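Local coordinates for SspB protein (Streptomyces clavuligerus, PDB 6JUF), which probably acts as a metal-dependent DNA nuclease in the SspABCD phosphorothioation system, which belongs to a bacterial defence against phages, at residues F20-G25 and L198-R203; F24-K29 and Y58-W63; R244-A249 and S304-L309. One frame throughout, in Å; residues are numbered along the deposited sequence.

Interaction 1: residues F20-G25 and L198-R203; sequences FAPRFG and LSCPFR
The Arg23 guanidinium lies against Leu198, where two loop segments meet at the subunit interface: 20-25 runs through the N-cap residue Arg23 into helix 24-34, and 198-203 winds into a 3-10 turn. Leu198 CD2 sits over the centre of the flat guanidinium, 3.5 Å above its plane, while Leu198 CD1 touches Arg23 NH2 at 3.3 Å. The arginine chain is extended from CG to NE, which carries its NH1 to a salt bridge with Glu105 of the second subunit. The other apolar packing gathers on Pro22. Its CB meets Phe202 CE2 at 3.8 Å, with the proline at about a right angle to the phenylalanine, and its CD faces Cys200 SG at 4.0 Å. The Phe202 ring also meets that of Phe67, the planes nearly parallel. Water supplies the polar links. One molecule donates to both Ser199 O (2.8 Å) and Pro22 O (3.1 Å). A second accepts from Phe24 N (2.9 Å) and donates to Ser199 OG, which also binds Leu104 O of the second subunit. Within 198-203, Arg203 folds its guanidinium face over Cys200 CB; its NH1, salt-bridged to Glu204 of the second subunit, also donates to Leu198 O, 2.8 Å away and in the carbonyl plane.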
loop_
_atom_site.group_PDB
_atom_site.type_symbol
_atom_site.label_atom_id
_atom_site.label_comp_id
_atom_site.label_asym_id
_atom_site.label_seq_id
_atom_site.Cartn_x
_atom_site.Cartn_y
_atom_site.Cartn_z
ATOM N N PHE B 20 2.691 15.871 3.235
ATOM C CA PHE B 20 2.792 14.399 3.336
ATOM C C PHE B 20 1.401 13.752 3.182
ATOM O O PHE B 20 0.517 14.051 3.970
ATOM C CB PHE B 20 3.279 14.031 4.732
ATOM C CG PHE B 20 4.760 14.355 4.967
ATOM C CD1 PHE B 20 5.748 13.736 4.206
ATOM C CD2 PHE B 20 5.125 15.277 5.948
ATOM C CE1 PHE B 20 7.118 13.985 4.435
ATOM C CE2 PHE B 20 6.482 15.528 6.202
ATOM C CZ PHE B 20 7.459 14.898 5.422
ATOM N N ALA B 21 1.261 12.893 2.158
ATOM C CA ALA B 21 0.020 12.122 1.956
ATOM C C ALA B 21 -0.015 10.993 2.958
ATOM O O ALA B 21 1.006 10.691 3.578
ATOM C CB ALA B 21 -0.053 11.639 0.520
ATOM N N PRO B 22 -1.188 10.362 3.165
ATOM C CA PRO B 22 -1.260 9.333 4.226
ATOM C C PRO B 22 -0.326 8.141 3.956
ATOM O O PRO B 22 -0.086 7.793 2.807
ATOM C CB PRO B 22 -2.747 8.880 4.181
ATOM C CG PRO B 22 -3.467 10.054 3.557
ATOM C CD PRO B 22 -2.510 10.659 2.586
ATOM N N ARG B 23 0.163 7.518 4.995
ATOM C CA ARG B 23 0.922 6.296 4.900
ATOM C C ARG B 23 0.318 5.238 5.811
ATOM O O ARG B 23 -0.146 5.575 6.917
ATOM C CB ARG B 23 2.354 6.550 5.440
ATOM C CG ARG B 23 3.090 7.726 4.797
ATOM C CD ARG B 23 4.594 7.684 5.084
ATOM N NE ARG B 23 5.165 8.980 4.745
ATOM C CZ ARG B 23 6.449 9.271 4.875
ATOM N NH1 ARG B 23 7.270 8.345 5.408
ATOM N NH2 ARG B 23 6.901 10.493 4.573
ATOM N N PHE B 24 0.317 3.965 5.365
ATOM C CA PHE B 24 -0.232 2.946 6.218
ATOM C C PHE B 24 0.497 2.864 7.592
ATOM O O PHE B 24 -0.118 2.792 8.645
ATOM C CB PHE B 24 -0.188 1.547 5.561
ATOM C CG PHE B 24 -0.448 0.445 6.531
ATOM C CD1 PHE B 24 -1.735 0.260 7.068
ATOM C CD2 PHE B 24 0.605 -0.335 7.041
ATOM C CE1 PHE B 24 -1.962 -0.694 8.066
ATOM C CE2 PHE B 24 0.348 -1.314 8.003
ATOM C CZ PHE B 24 -0.932 -1.484 8.524
ATOM N N GLY B 25 1.849 2.862 7.489
ATOM C CA GLY B 25 2.690 2.771 8.712
ATOM C C GLY B 25 2.305 3.837 9.725
ATOM O O GLY B 25 2.298 3.568 10.935
ATOM N N LEU B 198 6.806 8.302 -2.101
ATOM C CA LEU B 198 6.262 7.441 -1.042
ATOM C C LEU B 198 5.103 6.652 -1.593
ATOM O O LEU B 198 4.429 7.093 -2.509
ATOM C CB LEU B 198 5.825 8.259 0.176
ATOM C CG LEU B 198 7.033 8.980 0.769
ATOM C CD1 LEU B 198 6.651 10.301 1.329
ATOM C CD2 LEU B 198 7.732 8.110 1.786
ATOM N N SER B 199 4.867 5.475 -1.047
ATOM C CA SER B 199 3.632 4.776 -1.358
ATOM C C SER B 199 2.398 5.497 -0.753
ATOM O O SER B 199 2.514 6.232 0.239
ATOM C CB SER B 199 3.688 3.326 -0.860
ATOM O OG SER B 199 3.811 3.275 0.549
ATOM N N CYS B 200 1.234 5.364 -1.416
ATOM C CA CYS B 200 0.008 5.879 -0.764
ATOM C C CYS B 200 -1.105 4.946 -1.179
ATOM O O CYS B 200 -1.414 4.878 -2.397
ATOM C CB CYS B 200 -0.330 7.321 -1.228
ATOM S SG CYS B 200 -1.741 7.898 -0.266
ATOM N N PRO B 201 -1.670 4.200 -0.235
ATOM C CA PRO B 201 -2.587 3.111 -0.641
ATOM C C PRO B 201 -3.884 3.630 -1.257
ATOM O O PRO B 201 -4.610 2.886 -1.907
ATOM C CB PRO B 201 -2.839 2.338 0.670
ATOM C CG PRO B 201 -2.572 3.369 1.766
ATOM C CD PRO B 201 -1.442 4.229 1.238
ATOM N N PHE B 202 -4.149 4.922 -1.106
ATOM C CA PHE B 202 -5.357 5.480 -1.712
ATOM C C PHE B 202 -5.284 5.595 -3.222
ATOM O O PHE B 202 -6.325 5.735 -3.875
ATOM C CB PHE B 202 -5.692 6.824 -1.073
ATOM C CG PHE B 202 -6.050 6.679 0.396
ATOM C CD1 PHE B 202 -7.352 6.352 0.774
ATOM C CD2 PHE B 202 -5.051 6.711 1.382
ATOM C CE1 PHE B 202 -7.701 6.215 2.123
ATOM C CE2 PHE B 202 -5.385 6.504 2.729
ATOM C CZ PHE B 202 -6.724 6.246 3.097
ATOM N N ARG B 203 -4.064 5.475 -3.776
ATOM C CA ARG B 203 -3.938 5.499 -5.232
ATOM C C ARG B 203 -4.640 4.307 -5.882
ATOM O O ARG B 203 -5.064 4.381 -7.051
ATOM C CB ARG B 203 -2.471 5.598 -5.660
ATOM C CG ARG B 203 -1.776 6.829 -5.142
ATOM C CD ARG B 203 -0.272 6.737 -5.369
ATOM N NE ARG B 203 0.346 7.955 -4.789
ATOM C CZ ARG B 203 1.570 7.950 -4.253
ATOM N NH1 ARG B 203 2.276 6.836 -4.299
ATOM N NH2 ARG B 203 2.109 9.042 -3.724
HETATM O O HOH W 1 2.069 8.878 0.932
HETATM O O HOH W 2 1.872 3.582 2.986
#

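Interaction 2: residues F24-K29 and Y58-W63; sequences FGWLHK and YAMRYW
Trp26 reaches from helix 24-29 across to helix 58-63, and its CB already meets Met60 CG at 4.0 Å. With CG anti to the carbonyl carbon (chi1 -74°), the indole swings over the second helix and turns one face to Met60. Met60 CB lies above that face, offset toward the rim. Met60 SD stands 5.1 Å from the centroid of the Trp26 five-membered ring on the same side, 25° off the normal, a rather distant Met-aromatic contact. Farther along the indole, CE3 touches Trp63 CD1 at 4.0 Å, the latter lying at the ring edge, near its plane. The two helices cross steeply here, at -72° with axes 9.4 Å apart, and the tryptophan bridges the crossing. At the tip, CZ3 and CH2 settle on the methyl of Ala59, CZ3 to CB at 3.8 Å; that methyl is about 5 Å from the side chain of Glu18, which binds magnesium in a structure of this protein, though no metal is bound here. Met60 runs the opposite way: its extended chain brings CE to 3.3 Å from Trp26 O and against Lys29 CB. A water joins the backbones, donating to Met60 O (2.7 Å) and, weakly, to Trp26 O.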
loop_
_atom_site.group_PDB
_atom_site.type_symbol
_atom_site.label_atom_id
_atom_site.label_comp_id
_atom_site.label_asym_id
_atom_site.label_seq_id
_atom_site.Cartn_x
_atom_site.Cartn_y
_atom_site.Cartn_z
ATOM N N PHE B 24 0.317 3.965 5.365
ATOM C CA PHE B 24 -0.232 2.946 6.218
ATOM C C PHE B 24 0.497 2.864 7.592
ATOM O O PHE B 24 -0.118 2.792 8.645
ATOM C CB PHE B 24 -0.188 1.547 5.561
ATOM C CG PHE B 24 -0.448 0.445 6.531
ATOM C CD1 PHE B 24 -1.735 0.260 7.068
ATOM C CD2 PHE B 24 0.605 -0.335 7.041
ATOM C CE1 PHE B 24 -1.962 -0.694 8.066
ATOM C CE2 PHE B 24 0.348 -1.314 8.003
ATOM C CZ PHE B 24 -0.932 -1.484 8.524
ATOM N N GLY B 25 1.849 2.862 7.489
ATOM C CA GLY B 25 2.690 2.771 8.712
ATOM C C GLY B 25 2.305 3.837 9.725
ATOM O O GLY B 25 2.298 3.568 10.935
ATOM N N TRP B 26 1.939 5.028 9.232
ATOM C CA TRP B 26 1.541 6.108 10.158
ATOM C C TRP B 26 0.226 5.817 10.856
ATOM O O TRP B 26 0.089 6.084 12.078
ATOM C CB TRP B 26 1.432 7.413 9.402
ATOM C CG TRP B 26 2.767 7.997 9.035
ATOM C CD1 TRP B 26 4.016 7.464 9.224
ATOM C CD2 TRP B 26 2.985 9.330 8.410
ATOM N NE1 TRP B 26 5.013 8.342 8.743
ATOM C CE2 TRP B 26 4.425 9.462 8.216
ATOM C CE3 TRP B 26 2.145 10.329 7.958
ATOM C CZ2 TRP B 26 4.999 10.623 7.700
ATOM C CZ3 TRP B 26 2.732 11.477 7.390
ATOM C CH2 TRP B 26 4.113 11.613 7.249
ATOM N N LEU B 27 -0.767 5.273 10.122
ATOM C CA LEU B 27 -2.077 5.008 10.746
ATOM C C LEU B 27 -1.890 3.889 11.807
ATOM O O LEU B 27 -2.395 3.932 12.889
ATOM C CB LEU B 27 -3.063 4.567 9.704
ATOM C CG LEU B 27 -3.330 5.612 8.626
ATOM C CD1 LEU B 27 -4.401 5.038 7.695
ATOM C CD2 LEU B 27 -3.714 6.996 9.232
ATOM N N HIS B 28 -1.160 2.870 11.395
ATOM C CA HIS B 28 -0.942 1.688 12.257
ATOM C C HIS B 28 -0.196 1.956 13.547
ATOM O O HIS B 28 -0.697 1.643 14.663
ATOM C CB HIS B 28 -0.234 0.603 11.433
ATOM C CG HIS B 28 0.171 -0.616 12.218
ATOM N ND1 HIS B 28 -0.720 -1.577 12.576
ATOM C CD2 HIS B 28 1.426 -1.044 12.659
ATOM C CE1 HIS B 28 -0.055 -2.574 13.251
ATOM N NE2 HIS B 28 1.263 -2.259 13.287
ATOM N N LYS B 29 0.963 2.588 13.377
ATOM C CA LYS B 29 1.793 2.935 14.578
ATOM C C LYS B 29 1.141 3.996 15.450
ATOM O O LYS B 29 1.294 3.904 16.666
ATOM C CB LYS B 29 3.174 3.419 14.180
ATOM C CG LYS B 29 3.977 2.291 13.584
ATOM C CD LYS B 29 5.433 2.622 13.340
ATOM C CE LYS B 29 5.636 3.521 12.142
ATOM N NZ LYS B 29 6.890 4.302 12.301
ATOM N N TYR B 58 3.703 15.825 13.531
ATOM C CA TYR B 58 2.425 16.489 13.418
ATOM C C TYR B 58 1.553 15.930 12.281
ATOM O O TYR B 58 0.361 15.730 12.454
ATOM C CB TYR B 58 2.584 18.014 13.313
ATOM C CG TYR B 58 1.350 18.642 13.825
ATOM C CD1 TYR B 58 1.302 19.021 15.142
ATOM C CD2 TYR B 58 0.211 18.826 12.997
ATOM C CE1 TYR B 58 0.195 19.550 15.670
ATOM C CE2 TYR B 58 -0.957 19.382 13.544
ATOM C CZ TYR B 58 -0.918 19.735 14.886
ATOM O OH TYR B 58 -2.014 20.335 15.448
ATOM N N ALA B 59 2.177 15.687 11.136
ATOM C CA ALA B 59 1.433 15.108 10.003
ATOM C C ALA B 59 0.814 13.766 10.406
ATOM O O ALA B 59 -0.327 13.474 10.091
ATOM C CB ALA B 59 2.335 14.964 8.787
ATOM N N MET B 60 1.575 12.954 11.130
ATOM C CA MET B 60 1.056 11.653 11.600
ATOM C C MET B 60 -0.153 11.836 12.553
ATOM O O MET B 60 -1.175 11.162 12.407
ATOM C CB MET B 60 2.184 10.888 12.296
ATOM C CG MET B 60 1.791 9.509 12.829
ATOM S SD MET B 60 3.171 8.826 13.737
ATOM C CE MET B 60 2.947 7.068 13.512
ATOM N N ARG B 61 -0.017 12.779 13.499
ATOM C CA ARG B 61 -1.098 13.141 14.406
ATOM C C ARG B 61 -2.340 13.616 13.633
ATOM O O ARG B 61 -3.479 13.165 13.913
ATOM C CB ARG B 61 -0.559 14.242 15.330
ATOM C CG ARG B 61 -1.586 14.853 16.322
ATOM C CD ARG B 61 -0.920 16.023 17.045
ATOM N NE ARG B 61 -1.863 16.699 17.890
ATOM C CZ ARG B 61 -1.498 17.641 18.762
ATOM N NH1 ARG B 61 -0.189 17.949 18.867
ATOM N NH2 ARG B 61 -2.417 18.247 19.505
ATOM N N TYR B 62 -2.116 14.516 12.654
ATOM C CA TYR B 62 -3.163 15.088 11.831
ATOM C C TYR B 62 -3.966 13.978 11.114
ATOM O O TYR B 62 -5.177 13.959 11.119
ATOM C CB TYR B 62 -2.576 16.115 10.830
ATOM C CG TYR B 62 -3.630 16.490 9.807
ATOM C CD1 TYR B 62 -4.601 17.466 10.072
ATOM C CD2 TYR B 62 -3.663 15.802 8.560
ATOM C CE1 TYR B 62 -5.604 17.729 9.145
ATOM C CE2 TYR B 62 -4.665 16.100 7.622
ATOM C CZ TYR B 62 -5.636 17.070 7.950
ATOM O OH TYR B 62 -6.641 17.327 7.049
ATOM N N TRP B 63 -3.238 13.047 10.511
ATOM C CA TRP B 63 -3.886 12.017 9.682
ATOM C C TRP B 63 -4.751 11.141 10.562
ATOM O O TRP B 63 -5.847 10.737 10.164
ATOM C CB TRP B 63 -2.929 11.212 8.812
ATOM C CG TRP B 63 -2.502 11.971 7.614
ATOM C CD1 TRP B 63 -1.211 12.303 7.230
ATOM C CD2 TRP B 63 -3.391 12.499 6.562
ATOM N NE1 TRP B 63 -1.236 13.038 6.024
ATOM C CE2 TRP B 63 -2.519 13.168 5.579
ATOM C CE3 TRP B 63 -4.781 12.449 6.324
ATOM C CZ2 TRP B 63 -3.038 13.805 4.443
ATOM C CZ3 TRP B 63 -5.280 13.092 5.167
ATOM C CH2 TRP B 63 -4.430 13.744 4.266
HETATM O O HOH W 3 -1.548 8.614 11.586
#

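Interaction 3: residues R244-A249 and S304-L309; sequences RTTRNA and SGPFDL
Phe307 N donates to a water 2.9 Å away, which in turn donates only weakly to Thr246 O, a loose link between the loop 244-249 and the first turn of helix 306-317. The loop itself is shaped by an ST turn, in which Asn248 N donates to Thr246 OG1 (3.2 Å, 161° at the hydrogen). Thr246 OG1 is anti to the backbone N (chi1 -175°) and beside the carbonyl carbon, the side from which the N-H two residues on can be met. The setting resembles a winged-helix domain: helix 231-243, strand 250-253, further helices and the hairpin 289-293/298-302 follow in that order, with 298-302 as the central strand. The contact lies just beyond the paired ends of strands 250-253 and 298-302, where one segment leads into the sheet and the other leaves it for the helix. Backbone carbonyls do most of the touching. Pro306 CG comes to 3.5 Å from Thr246 O. Arg247 O comes to 3.3 Å from Gly305 CA, at the N-cap position, where glycine has no side chain to stand in the way. Asn248 O lies 3.4 Å from Pro306 CD, a carbon that its attached nitrogen would tend to polarise. Pro306 is the buried member of this otherwise solvent-facing junction, and Leu239 and Ala243 of helix 231-243 pack against it. Thr246 also leans on Phe302 of the central strand. Thr246 CG2 rounds off the packing, meeting Pro306 CG at 4.2 Å with the two side chains at about a right angle; at the sheet end of the contact, Ala249 CB rests 4.0 Å from Ser304 N.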
loop_
_atom_site.group_PDB
_atom_site.type_symbol
_atom_site.label_atom_id
_atom_site.label_comp_id
_atom_site.label_asym_id
_atom_site.label_seq_id
_atom_site.Cartn_x
_atom_site.Cartn_y
_atom_site.Cartn_z
ATOM N N ARG B 244 -26.793 11.415 9.559
ATOM C CA ARG B 244 -26.396 12.756 9.899
ATOM C C ARG B 244 -27.608 13.582 10.318
ATOM O O ARG B 244 -27.453 14.473 11.114
ATOM C CB ARG B 244 -25.737 13.423 8.684
ATOM C CG ARG B 244 -24.441 12.760 8.301
ATOM C CD ARG B 244 -23.867 13.500 7.086
ATOM N NE ARG B 244 -22.622 12.855 6.592
ATOM C CZ ARG B 244 -21.732 13.430 5.795
ATOM N NH1 ARG B 244 -21.909 14.672 5.277
ATOM N NH2 ARG B 244 -20.620 12.724 5.470
ATOM N N THR B 245 -28.794 13.265 9.798
ATOM C CA THR B 245 -29.959 14.129 10.030
ATOM C C THR B 245 -31.116 13.362 10.681
ATOM O O THR B 245 -32.108 13.947 11.095
ATOM C CB THR B 245 -30.438 14.836 8.748
ATOM O OG1 THR B 245 -30.733 13.856 7.752
ATOM C CG2 THR B 245 -29.387 15.783 8.215
ATOM N N THR B 246 -31.013 12.040 10.783
ATOM C CA THR B 246 -32.080 11.342 11.519
ATOM C C THR B 246 -31.630 10.134 12.302
ATOM O O THR B 246 -30.711 9.424 11.897
ATOM C CB THR B 246 -33.302 10.996 10.646
ATOM O OG1 THR B 246 -34.332 10.434 11.482
ATOM C CG2 THR B 246 -32.978 10.038 9.540
ATOM N N ARG B 247 -32.319 9.892 13.404
ATOM C CA ARG B 247 -31.967 8.858 14.363
ATOM C C ARG B 247 -33.043 7.755 14.323
ATOM O O ARG B 247 -32.998 6.750 15.071
ATOM C CB ARG B 247 -31.918 9.516 15.759
ATOM C CG ARG B 247 -31.153 8.744 16.809
ATOM C CD ARG B 247 -31.278 9.368 18.198
ATOM N NE ARG B 247 -31.049 10.817 18.184
ATOM C CZ ARG B 247 -29.852 11.415 18.258
ATOM N NH1 ARG B 247 -28.731 10.701 18.353
ATOM N NH2 ARG B 247 -29.776 12.741 18.237
ATOM N N ASN B 248 -34.012 7.947 13.454
ATOM C CA ASN B 248 -35.235 7.155 13.465
ATOM C C ASN B 248 -35.504 6.520 12.117
ATOM O O ASN B 248 -34.785 6.803 11.133
ATOM C CB ASN B 248 -36.429 8.054 13.815
ATOM C CG ASN B 248 -36.323 8.675 15.208
ATOM O OD1 ASN B 248 -36.081 7.976 16.201
ATOM N ND2 ASN B 248 -36.517 9.999 15.284
ATOM N N ALA B 249 -36.558 5.710 12.029
ATOM C CA ALA B 249 -37.030 5.195 10.747
ATOM C C ALA B 249 -37.208 6.363 9.808
ATOM O O ALA B 249 -37.623 7.447 10.229
ATOM C CB ALA B 249 -38.360 4.479 10.900
ATOM N N SER B 304 -35.767 1.439 11.019
ATOM C CA SER B 304 -35.216 1.881 12.296
ATOM C C SER B 304 -34.039 2.777 12.040
ATOM O O SER B 304 -33.741 3.073 10.875
ATOM C CB SER B 304 -34.853 0.697 13.233
ATOM O OG SER B 304 -33.777 -0.090 12.715
ATOM N N GLY B 305 -33.418 3.288 13.097
ATOM C CA GLY B 305 -32.374 4.316 12.989
ATOM C C GLY B 305 -31.292 3.898 12.011
ATOM O O GLY B 305 -30.746 2.793 12.111
ATOM N N PRO B 306 -30.910 4.782 11.107
ATOM C CA PRO B 306 -29.965 4.348 10.072
ATOM C C PRO B 306 -28.517 4.163 10.530
ATOM O O PRO B 306 -27.755 3.408 9.864
ATOM C CB PRO B 306 -30.052 5.446 9.016
ATOM C CG PRO B 306 -30.524 6.650 9.790
ATOM C CD PRO B 306 -31.505 6.083 10.797
ATOM N N PHE B 307 -28.087 4.843 11.567
ATOM C CA PHE B 307 -26.732 4.648 12.030
ATOM C C PHE B 307 -26.469 3.216 12.464
ATOM O O PHE B 307 -25.421 2.639 12.079
ATOM C CB PHE B 307 -26.407 5.614 13.165
ATOM C CG PHE B 307 -24.967 5.598 13.564
ATOM C CD1 PHE B 307 -24.077 6.427 12.890
ATOM C CD2 PHE B 307 -24.508 4.749 14.572
ATOM C CE1 PHE B 307 -22.722 6.455 13.241
ATOM C CE2 PHE B 307 -23.172 4.764 14.978
ATOM C CZ PHE B 307 -22.265 5.616 14.294
ATOM N N ASP B 308 -27.374 2.612 13.258
ATOM C CA ASP B 308 -27.128 1.251 13.733
ATOM C C ASP B 308 -27.194 0.304 12.554
ATOM O O ASP B 308 -26.456 -0.739 12.521
ATOM C CB ASP B 308 -28.144 0.824 14.833
ATOM C CG ASP B 308 -27.900 1.535 16.161
ATOM O OD1 ASP B 308 -26.799 2.094 16.380
ATOM O OD2 ASP B 308 -28.811 1.548 17.010
ATOM N N LEU B 309 -28.090 0.580 11.615
ATOM C CA LEU B 309 -28.209 -0.310 10.447
ATOM C C LEU B 309 -26.949 -0.197 9.586
ATOM O O LEU B 309 -26.476 -1.180 9.050
ATOM C CB LEU B 309 -29.474 -0.040 9.611
ATOM C CG LEU B 309 -30.777 -0.328 10.410
ATOM C CD1 LEU B 309 -31.933 0.250 9.588
ATOM C CD2 LEU B 309 -30.845 -1.848 10.538
HETATM O O HOH W 4 -29.331 6.631 13.489
#

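Overall arrangement
Interactions 1 and 2 are neighbours, their centres about 10 Å apart, and both depend on helix 24-34: 198-203 packs at its start, while helix 57-66 crosses its first turns. They share Phe24 and Gly25 and are tied directly, Phe20 O lying 2.9 Å from Trp63 NE1 in a probable hydrogen bond. Both also reach the second subunit, so this region joins the dimer interface to the surroundings of Glu18, a magnesium-binding residue with no metal bound in this model. Interaction 3 comes later in the chain, on the opposite side of the chain's centre. Its centre is about 33 Å from that of interaction 1 and about 31 Å from that of interaction 2, within the winged-helix-like part, and no second chain touches it.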